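Local coordinates for protein putative invasin (Yersinia pseudotuberculosis IP 31758, PDB 5N40) that is a bacterial adhesin with immunoglobulin-like domains and a C-type lectin-like domain, which probably reaches out from the cell surface to attach to host cells, at residues 274-278 against 279-283. The protein carries 1 engineered substitution. Sequence-based numbering, arbitrary orientation.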
loop_
_atom_site.group_PDB
_atom_site.type_symbol
_atom_site.label_atom_id
_atom_site.label_comp_id
_atom_site.label_asym_id
_atom_site.label_seq_id
_atom_site.Cartn_x
_atom_site.Cartn_y
_atom_site.Cartn_z
ATOM N N GLN A 274 -43.175 -7.444 -15.438
ATOM C CA GLN A 274 -42.336 -7.906 -14.336
ATOM C C GLN A 274 -42.011 -6.767 -13.381
ATOM O O GLN A 274 -42.008 -6.950 -12.156
ATOM C CB GLN A 274 -41.040 -8.504 -14.874
ATOM C CG GLN A 274 -41.164 -9.856 -15.528
ATOM C CD GLN A 274 -39.845 -10.288 -16.129
ATOM O OE1 GLN A 274 -39.243 -9.556 -16.918
ATOM N NE2 GLN A 274 -39.367 -11.466 -15.735
ATOM N N ALA A 275 -41.707 -5.589 -13.926
ATOM C CA ALA A 275 -41.338 -4.454 -13.088
ATOM C C ALA A 275 -42.476 -4.070 -12.152
ATOM O O ALA A 275 -42.286 -3.952 -10.937
ATOM C CB ALA A 275 -40.942 -3.270 -13.966
ATOM N N VAL A 276 -43.676 -3.869 -12.703
ATOM C CA VAL A 276 -44.785 -3.393 -11.886
ATOM C C VAL A 276 -45.225 -4.454 -10.890
ATOM O O VAL A 276 -45.758 -4.129 -9.825
ATOM C CB VAL A 276 -45.952 -2.938 -12.783
ATOM C CG1 VAL A 276 -45.490 -1.847 -13.720
ATOM C CG2 VAL A 276 -46.524 -4.113 -13.568
ATOM N N ALA A 277 -45.017 -5.734 -11.208
ATOM C CA ALA A 277 -45.288 -6.778 -10.231
ATOM C C ALA A 277 -44.281 -6.757 -9.091
ATOM O O ALA A 277 -44.603 -7.210 -7.986
ATOM C CB ALA A 277 -45.283 -8.151 -10.904
ATOM N N MET A 278 -43.081 -6.226 -9.325
ATOM C CA MET A 278 -42.026 -6.243 -8.321
ATOM C C MET A 278 -42.087 -5.047 -7.382
ATOM O O MET A 278 -41.819 -5.192 -6.182
ATOM C CB MET A 278 -40.660 -6.278 -9.004
ATOM C CG MET A 278 -39.481 -6.177 -8.053
ATOM S SD MET A 278 -37.914 -6.350 -8.908
ATOM C CE MET A 278 -37.908 -4.882 -9.941
ATOM N N CYS A 279 -42.414 -3.867 -7.895
ATOM C CA CYS A 279 -42.367 -2.658 -7.078
ATOM C C CYS A 279 -43.103 -1.538 -7.806
ATOM O O CYS A 279 -43.580 -1.703 -8.934
ATOM C CB CYS A 279 -40.920 -2.263 -6.780
ATOM S SG CYS A 279 -39.970 -1.799 -8.242
ATOM N N THR A 280 -43.186 -0.388 -7.143
ATOM C CA THR A 280 -43.697 0.824 -7.769
ATOM C C THR A 280 -42.635 1.379 -8.710
ATOM O O THR A 280 -41.501 1.638 -8.290
ATOM C CB THR A 280 -44.065 1.863 -6.710
ATOM O OG1 THR A 280 -45.052 1.323 -5.824
ATOM C CG2 THR A 280 -44.608 3.133 -7.358
ATOM N N VAL A 281 -42.997 1.567 -9.975
ATOM C CA VAL A 281 -42.069 2.100 -10.969
ATOM C C VAL A 281 -42.237 3.614 -11.011
ATOM O O VAL A 281 -43.374 4.102 -11.122
ATOM C CB VAL A 281 -42.308 1.458 -12.346
ATOM C CG1 VAL A 281 -41.352 2.019 -13.386
ATOM C CG2 VAL A 281 -42.165 -0.048 -12.246
ATOM N N PRO A 282 -41.167 4.401 -10.912
ATOM C CA PRO A 282 -41.334 5.857 -10.931
ATOM C C PRO A 282 -41.827 6.350 -12.285
ATOM O O PRO A 282 -41.692 5.690 -13.318
ATOM C CB PRO A 282 -39.930 6.388 -10.614
ATOM C CG PRO A 282 -39.009 5.283 -11.016
ATOM C CD PRO A 282 -39.755 4.014 -10.727
ATOM N N SER A 283 -42.431 7.534 -12.265
ATOM C CA SER A 283 -42.838 8.161 -13.508
ATOM C C SER A 283 -41.606 8.604 -14.294
ATOM O O SER A 283 -40.504 8.728 -13.755
ATOM C CB SER A 283 -43.745 9.363 -13.236
ATOM O OG SER A 283 -43.019 10.411 -12.610
#
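The NH of Cys279 closes the last turn of helix 272-278 by a hydrogen bond to the carbonyl of Ala275, with Cys279 N 3.0 Å from Ala275 O. This is the C-terminal end of a short helix in the C-type lectin-like domain. The N-H...O angle is 151°, and the donor lies nearly on the extension of the carbonyl bond. Ala275 O also accepts from the NH of Met278, so two donors grip one carbonyl. Cys279 then leaves the helical conformation for an extended one. The extended chain that follows runs on to helix 284-293, and Ser283 is the N-cap residue of that helix.

The CB of Val281 points back toward the helix that the chain has left. One of its methyls, CG2, packs on the buried methyl of Ala275, with Val281 CG2 3.9 Å from Ala275 CB. Val281 CG2 also lies 4.1 Å from Val276 CG1.

Cys279 forms a disulfide with Cys350, which ties this helix end to the C-terminal part of the chain. Ala275 and Met278 both touch Val348 nearby. The Met278 chain leaves with CG anti to the backbone N (chi1 175°), then bends at its last torsion (chi3 65°). That bend sets the terminal methyl beside the disulfide sulfur, with Met278 CE 4.1 Å from Cys279 SG.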